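PDB 1XT5: variable region-containing chitin-binding protein 3 from Branchiostoma floridae, which probably binds and cleaves chitin as a whole protein, this chain being its first variable-type immunoglobulin domain, from an immune-type receptor. Local coordinates for residues Gln2-Arg8 / Cys26-Asn32; Pro37-Trp41 / Val53-Asn57. All blocks are in the same frame, centred on the assembly; numbering follows the deposited sequence.

Interaction 1 (Gln2-Arg8 / Cys26-Asn32); sequences QSIMTVR and CSYQLAN. With SO4 (sulfate ion), chain B.
Met5 lies obliquely beside the ring of Tyr28. Its chain leaves with CG anti to the backbone N (chi1 -172°) and bends at chi2, which brings SD 3.7 Å from Tyr28 CD1. This is a Met-aromatic contact, with the sulfur 53° off the ring normal. A second bend, at chi3 (73°), carries Met5 CE to Leu30, 4.0 Å from its CD1. Val7 continues the same face: CG2 touches Tyr28 CB, and CG1 packs 3.8 Å from Cys26 SG. That sulfur forms the disulfide to Cys109, the bond that joins the two sheets of this V-set immunoglobulin domain. Strand 4-8 is an outermost strand of the four-stranded sheet, paired antiparallel with strand 22-31, though Met5 also makes backbone bonds with Phe120. Six backbone bonds hold the pair, from Ile4 with Ala31 through Thr6 with Gln29 to Arg8 with Ser27. Val111 of strand 105-112 packs against Met5, Val7 and Tyr28 from the other sheet. Ile4, Thr6 and Arg8 sit on the outer face. There Thr6 CG2 lies over one face of the Arg8 guanidinium, offset toward its rim. Beyond the strand, Asn32 ND2 gives a 3.1 Å bond to Gln2 O, reaching it from above the carbonyl plane. Ser3 N and OG and Gln2 NE2 hold a sulfate, probably from the crystallisation liquor, which Arg117 and Gln113 also bind.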
loop_
_atom_site.group_PDB
_atom_site.type_symbol
_atom_site.label_atom_id
_atom_site.label_comp_id
_atom_site.label_asym_id
_atom_site.label_seq_id
_atom_site.Cartn_x
_atom_site.Cartn_y
_atom_site.Cartn_z
ATOM N N GLN A 2 1.435 -7.670 -23.321
ATOM C CA GLN A 2 0.628 -6.821 -22.456
ATOM C C GLN A 2 1.175 -6.777 -21.052
ATOM O O GLN A 2 1.385 -7.822 -20.398
ATOM C CB GLN A 2 -0.811 -7.369 -22.413
ATOM C CG GLN A 2 -1.726 -6.526 -21.543
ATOM C CD GLN A 2 -1.825 -5.076 -21.972
ATOM O OE1 GLN A 2 -2.266 -4.786 -23.079
ATOM N NE2 GLN A 2 -1.486 -4.154 -21.082
ATOM N N SER A 3 1.450 -5.588 -20.507
ATOM C CA SER A 3 1.820 -5.449 -19.109
ATOM C C SER A 3 0.604 -5.808 -18.245
ATOM O O SER A 3 -0.490 -5.326 -18.556
ATOM C CB SER A 3 2.121 -3.986 -18.822
ATOM O OG SER A 3 3.149 -3.405 -19.628
ATOM N N ILE A 4 0.803 -6.650 -17.220
ATOM C CA ILE A 4 -0.326 -7.016 -16.346
ATOM C C ILE A 4 0.110 -6.989 -14.896
ATOM O O ILE A 4 1.009 -7.692 -14.470
ATOM C CB ILE A 4 -0.931 -8.394 -16.705
ATOM C CG1 ILE A 4 -1.349 -8.440 -18.187
ATOM C CG2 ILE A 4 -2.070 -8.708 -15.762
ATOM C CD1 ILE A 4 -1.886 -9.764 -18.644
ATOM N N MET A 5 -0.569 -6.168 -14.115
ATOM C CA MET A 5 -0.362 -6.069 -12.674
ATOM C C MET A 5 -1.152 -7.066 -11.890
ATOM O O MET A 5 -2.349 -7.224 -12.118
ATOM C CB MET A 5 -0.768 -4.661 -12.237
ATOM C CG MET A 5 -0.414 -4.372 -10.768
ATOM S SD MET A 5 1.328 -4.212 -10.459
ATOM C CE MET A 5 1.632 -2.603 -11.218
ATOM N N THR A 6 -0.549 -7.707 -10.886
ATOM C CA THR A 6 -1.312 -8.549 -9.972
ATOM C C THR A 6 -0.825 -8.297 -8.552
ATOM O O THR A 6 0.370 -8.540 -8.262
ATOM C CB THR A 6 -1.188 -10.034 -10.303
ATOM O OG1 THR A 6 -1.699 -10.293 -11.609
ATOM C CG2 THR A 6 -2.006 -10.887 -9.311
ATOM N N VAL A 7 -1.709 -7.851 -7.699
ATOM C CA VAL A 7 -1.443 -7.683 -6.266
ATOM C C VAL A 7 -1.904 -8.929 -5.552
ATOM O O VAL A 7 -2.893 -9.545 -5.900
ATOM C CB VAL A 7 -2.176 -6.410 -5.762
ATOM C CG1 VAL A 7 -2.260 -6.354 -4.230
ATOM C CG2 VAL A 7 -1.514 -5.156 -6.290
ATOM N N ARG A 8 -1.143 -9.320 -4.517
ATOM C CA ARG A 8 -1.528 -10.392 -3.611
ATOM C C ARG A 8 -1.369 -9.945 -2.181
ATOM O O ARG A 8 -0.545 -9.096 -1.842
ATOM C CB ARG A 8 -0.732 -11.664 -3.918
ATOM C CG ARG A 8 -1.075 -12.283 -5.261
ATOM C CD ARG A 8 -0.293 -13.593 -5.499
ATOM N NE ARG A 8 -0.757 -14.210 -6.743
ATOM C CZ ARG A 8 -0.600 -14.190 -8.014
ATOM N NH1 ARG A 8 0.268 -13.510 -8.787
ATOM N NH2 ARG A 8 -1.416 -15.020 -8.718
ATOM N N CYS A 26 1.553 -6.931 1.732
ATOM C CA CYS A 26 1.169 -6.769 0.355
ATOM C C CYS A 26 2.348 -7.149 -0.547
ATOM O O CYS A 26 3.484 -6.813 -0.216
ATOM C CB CYS A 26 0.770 -5.328 0.084
ATOM S SG CYS A 26 0.184 -5.087 -1.632
ATOM N N SER A 27 2.049 -7.831 -1.640
ATOM C CA SER A 27 3.037 -8.159 -2.635
ATOM C C SER A 27 2.450 -7.850 -4.032
ATOM O O SER A 27 1.245 -7.697 -4.187
ATOM C CB SER A 27 3.471 -9.617 -2.605
ATOM O OG SER A 27 2.408 -10.481 -3.020
ATOM N N TYR A 28 3.303 -7.793 -5.053
ATOM C CA TYR A 28 2.779 -7.670 -6.406
ATOM C C TYR A 28 3.769 -8.286 -7.382
ATOM O O TYR A 28 4.983 -8.388 -7.111
ATOM C CB TYR A 28 2.453 -6.195 -6.792
ATOM C CG TYR A 28 3.690 -5.371 -7.060
ATOM C CD1 TYR A 28 4.225 -5.273 -8.339
ATOM C CD2 TYR A 28 4.358 -4.690 -6.046
ATOM C CE1 TYR A 28 5.336 -4.561 -8.612
ATOM C CE2 TYR A 28 5.520 -3.961 -6.323
ATOM C CZ TYR A 28 5.998 -3.897 -7.605
ATOM O OH TYR A 28 7.158 -3.209 -7.866
ATOM N N GLN A 29 3.224 -8.571 -8.574
ATOM C CA GLN A 29 3.974 -8.940 -9.739
ATOM C C GLN A 29 3.472 -8.107 -10.908
ATOM O O GLN A 29 2.292 -7.941 -11.062
ATOM C CB GLN A 29 3.869 -10.402 -10.078
ATOM C CG GLN A 29 4.655 -11.219 -9.047
ATOM C CD GLN A 29 6.159 -11.066 -9.183
ATOM O OE1 GLN A 29 6.850 -10.769 -8.201
ATOM N NE2 GLN A 29 6.769 -11.236 -10.375
ATOM N N LEU A 30 4.406 -7.600 -11.696
ATOM C CA LEU A 30 4.069 -6.826 -12.890
ATOM C C LEU A 30 4.665 -7.517 -14.052
ATOM O O LEU A 30 5.888 -7.406 -14.234
ATOM C CB LEU A 30 4.511 -5.365 -12.734
ATOM C CG LEU A 30 4.312 -4.490 -13.948
ATOM C CD1 LEU A 30 2.857 -4.530 -14.443
ATOM C CD2 LEU A 30 4.715 -3.068 -13.674
ATOM N N ALA A 31 3.856 -8.214 -14.806
ATOM C CA ALA A 31 4.336 -8.964 -15.951
ATOM C C ALA A 31 4.609 -8.003 -17.106
ATOM O O ALA A 31 3.784 -7.112 -17.385
ATOM C CB ALA A 31 3.317 -9.960 -16.408
ATOM N N ASN A 32 5.725 -8.158 -17.785
ATOM C CA ASN A 32 6.072 -7.506 -19.000
ATOM C C ASN A 32 6.191 -5.984 -18.921
ATOM O O ASN A 32 5.973 -5.272 -19.904
ATOM C CB ASN A 32 5.035 -7.878 -20.105
ATOM C CG ASN A 32 4.936 -9.364 -20.263
ATOM O OD1 ASN A 32 5.939 -10.091 -20.446
ATOM N ND2 ASN A 32 3.704 -9.808 -20.261
HETATM S S SO4 B . 1.139 -1.677 -21.923
HETATM O O1 SO4 B . 1.610 -0.724 -23.026
HETATM O O2 SO4 B . 1.799 -1.281 -20.671
HETATM O O3 SO4 B . 1.390 -3.020 -22.232
HETATM O O4 SO4 B . -0.299 -1.473 -21.789
#

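Interaction 2 (Pro37-Trp41 / Val53-Asn57)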
loop_
_atom_site.group_PDB
_atom_site.type_symbol
_atom_site.label_atom_id
_atom_site.label_comp_id
_atom_site.label_asym_id
_atom_site.label_seq_id
_atom_site.Cartn_x
_atom_site.Cartn_y
_atom_site.Cartn_z
ATOM N N PRO A 37 6.547 0.901 -10.709
ATOM C CA PRO A 37 5.159 1.321 -10.522
ATOM C C PRO A 37 5.040 2.333 -9.421
ATOM O O PRO A 37 6.026 2.872 -8.929
ATOM C CB PRO A 37 4.466 -0.029 -10.269
ATOM C CG PRO A 37 5.489 -0.740 -9.445
ATOM C CD PRO A 37 6.817 -0.408 -10.067
ATOM N N VAL A 38 3.811 2.626 -9.043
ATOM C CA VAL A 38 3.488 3.500 -7.940
ATOM C C VAL A 38 2.551 2.794 -6.979
ATOM O O VAL A 38 1.566 2.164 -7.399
ATOM C CB VAL A 38 2.972 4.854 -8.433
ATOM C CG1 VAL A 38 1.844 4.776 -9.416
ATOM C CG2 VAL A 38 2.601 5.712 -7.220
ATOM N N ILE A 39 2.935 2.857 -5.705
ATOM C CA ILE A 39 2.233 2.175 -4.624
ATOM C C ILE A 39 1.398 3.169 -3.886
ATOM O O ILE A 39 1.900 4.238 -3.488
ATOM C CB ILE A 39 3.276 1.563 -3.623
ATOM C CG1 ILE A 39 4.055 0.409 -4.234
ATOM C CG2 ILE A 39 2.651 1.179 -2.293
ATOM C CD1 ILE A 39 4.808 0.533 -5.521
ATOM N N SER A 40 0.132 2.845 -3.647
ATOM C CA SER A 40 -0.745 3.631 -2.815
ATOM C C SER A 40 -1.413 2.730 -1.781
ATOM O O SER A 40 -1.893 1.655 -2.118
ATOM C CB SER A 40 -1.851 4.282 -3.651
ATOM O OG SER A 40 -1.339 5.076 -4.687
ATOM N N TRP A 41 -1.420 3.166 -0.537
ATOM C CA TRP A 41 -2.279 2.572 0.501
ATOM C C TRP A 41 -3.366 3.585 0.760
ATOM O O TRP A 41 -3.108 4.773 1.011
ATOM C CB TRP A 41 -1.488 2.266 1.752
ATOM C CG TRP A 41 -0.682 1.021 1.710
ATOM C CD1 TRP A 41 0.629 0.861 1.359
ATOM C CD2 TRP A 41 -1.179 -0.315 2.029
ATOM N NE1 TRP A 41 0.979 -0.463 1.437
ATOM C CE2 TRP A 41 -0.086 -1.187 1.867
ATOM C CE3 TRP A 41 -2.418 -0.802 2.464
ATOM C CZ2 TRP A 41 -0.214 -2.560 2.135
ATOM C CZ3 TRP A 41 -2.536 -2.149 2.721
ATOM C CH2 TRP A 41 -1.442 -3.023 2.574
ATOM N N VAL A 53 -3.310 7.051 2.751
ATOM C CA VAL A 53 -2.447 6.665 3.875
ATOM C C VAL A 53 -0.972 6.895 3.510
ATOM O O VAL A 53 -0.212 7.517 4.233
ATOM C CB VAL A 53 -2.716 5.225 4.304
ATOM C CG1 VAL A 53 -1.785 4.807 5.404
ATOM C CG2 VAL A 53 -4.188 5.077 4.692
ATOM N N PHE A 54 -0.577 6.338 2.373
ATOM C CA PHE A 54 0.783 6.303 1.918
ATOM C C PHE A 54 0.788 6.311 0.400
ATOM O O PHE A 54 -0.048 5.663 -0.224
ATOM C CB PHE A 54 1.497 5.056 2.457
ATOM C CG PHE A 54 2.932 4.888 1.970
ATOM C CD1 PHE A 54 3.979 5.398 2.732
ATOM C CD2 PHE A 54 3.203 4.240 0.772
ATOM C CE1 PHE A 54 5.283 5.274 2.264
ATOM C CE2 PHE A 54 4.507 4.139 0.283
ATOM C CZ PHE A 54 5.505 4.656 1.076
ATOM N N LYS A 55 1.807 6.935 -0.174
ATOM C CA LYS A 55 2.092 6.820 -1.596
ATOM C C LYS A 55 3.619 6.761 -1.774
ATOM O O LYS A 55 4.352 7.457 -1.056
ATOM C CB LYS A 55 1.490 7.945 -2.426
ATOM C CG LYS A 55 1.460 7.783 -3.935
ATOM C CD LYS A 55 0.767 8.925 -4.646
ATOM C CE LYS A 55 0.751 8.769 -6.136
ATOM N NZ LYS A 55 0.043 9.910 -6.807
ATOM N N GLY A 56 4.085 5.993 -2.734
ATOM C CA GLY A 56 5.488 5.976 -3.031
ATOM C C GLY A 56 5.811 5.344 -4.352
ATOM O O GLY A 56 5.014 4.601 -4.923
ATOM N N ASN A 57 7.027 5.611 -4.826
ATOM C CA ASN A 57 7.523 4.967 -6.013
ATOM C C ASN A 57 9.052 5.062 -6.029
ATOM O O ASN A 57 9.611 6.048 -5.592
ATOM C CB ASN A 57 6.998 5.589 -7.325
ATOM C CG ASN A 57 7.243 7.067 -7.486
ATOM O OD1 ASN A 57 6.499 7.923 -7.053
ATOM N ND2 ASN A 57 8.361 7.402 -8.155
#
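Trp41 and Phe54 form a hydrogen-bonded antiparallel pair, and their CB atoms lie 4.1 Å apart. This is the tightly packed end of the contact. With CG anti to the backbone N (chi1 177°), the Phe54 ring sets CD2 at the edge of the indole, near its plane. Ile39 CG2 meets the Phe54 ring in a similar way, at the edge and 4.3 Å from CE2. The indole leads away from strand 50-58, toward Cys26 and Cys109. This is the core tryptophan that packs on the disulfide of an immunoglobulin domain. Its NE1 is satisfied by Pro92 O. Val53 and Phe54 both face Trp41, which makes a classic beta bulge. Trp41 O accepts two bonds, from Val53 N at 2.9 Å and from Phe54 N at 3.3 Å. Both donors come from the same face of its carbonyl plane. Gly56 pairs with Ile39, and Ile39 N reaches Gly56 O at 2.8 Å.

The face of Ser40 and Lys55 is the solvent side: these residues and Val38 are only partly buried, and few side-chain atoms meet. Lys55 runs fully extended beside Ser40, with CG 4.0 Å from Ser40 OG. Farther out, Lys55 CE touches Val38 CG2 at 3.7 Å, the two chains crossing at a slant. At the far end Asn57 CB abuts Pro37 O. Side chains thus add apolar contacts on both faces, while the hydrogen bonds between the segments all come from backbone atoms, so these bonds set the register.

Interaction 1 closes before interaction 2 opens along the chain, and strands 22-31 and 38-44 follow each other. The centres of the two interactions are about 15 Å apart. Interaction 1 joins two strands of the four-stranded sheet, at its edge. Interaction 2 is a hairpin pairing within the six-stranded sheet. The two sheets face each other as an immunoglobulin sandwich, and the contacts meet across its core. Tyr28 OH packs 3.4 Å from Pro37 CG, Cys26 CB 3.6 Å from Trp41 CZ2, and Met5 CE 3.9 Å from Pro37 CB. The disulfide between Cys26, in interaction 1, and Cys109, on the strand next to 38-44, bonds the two layers beside Trp41.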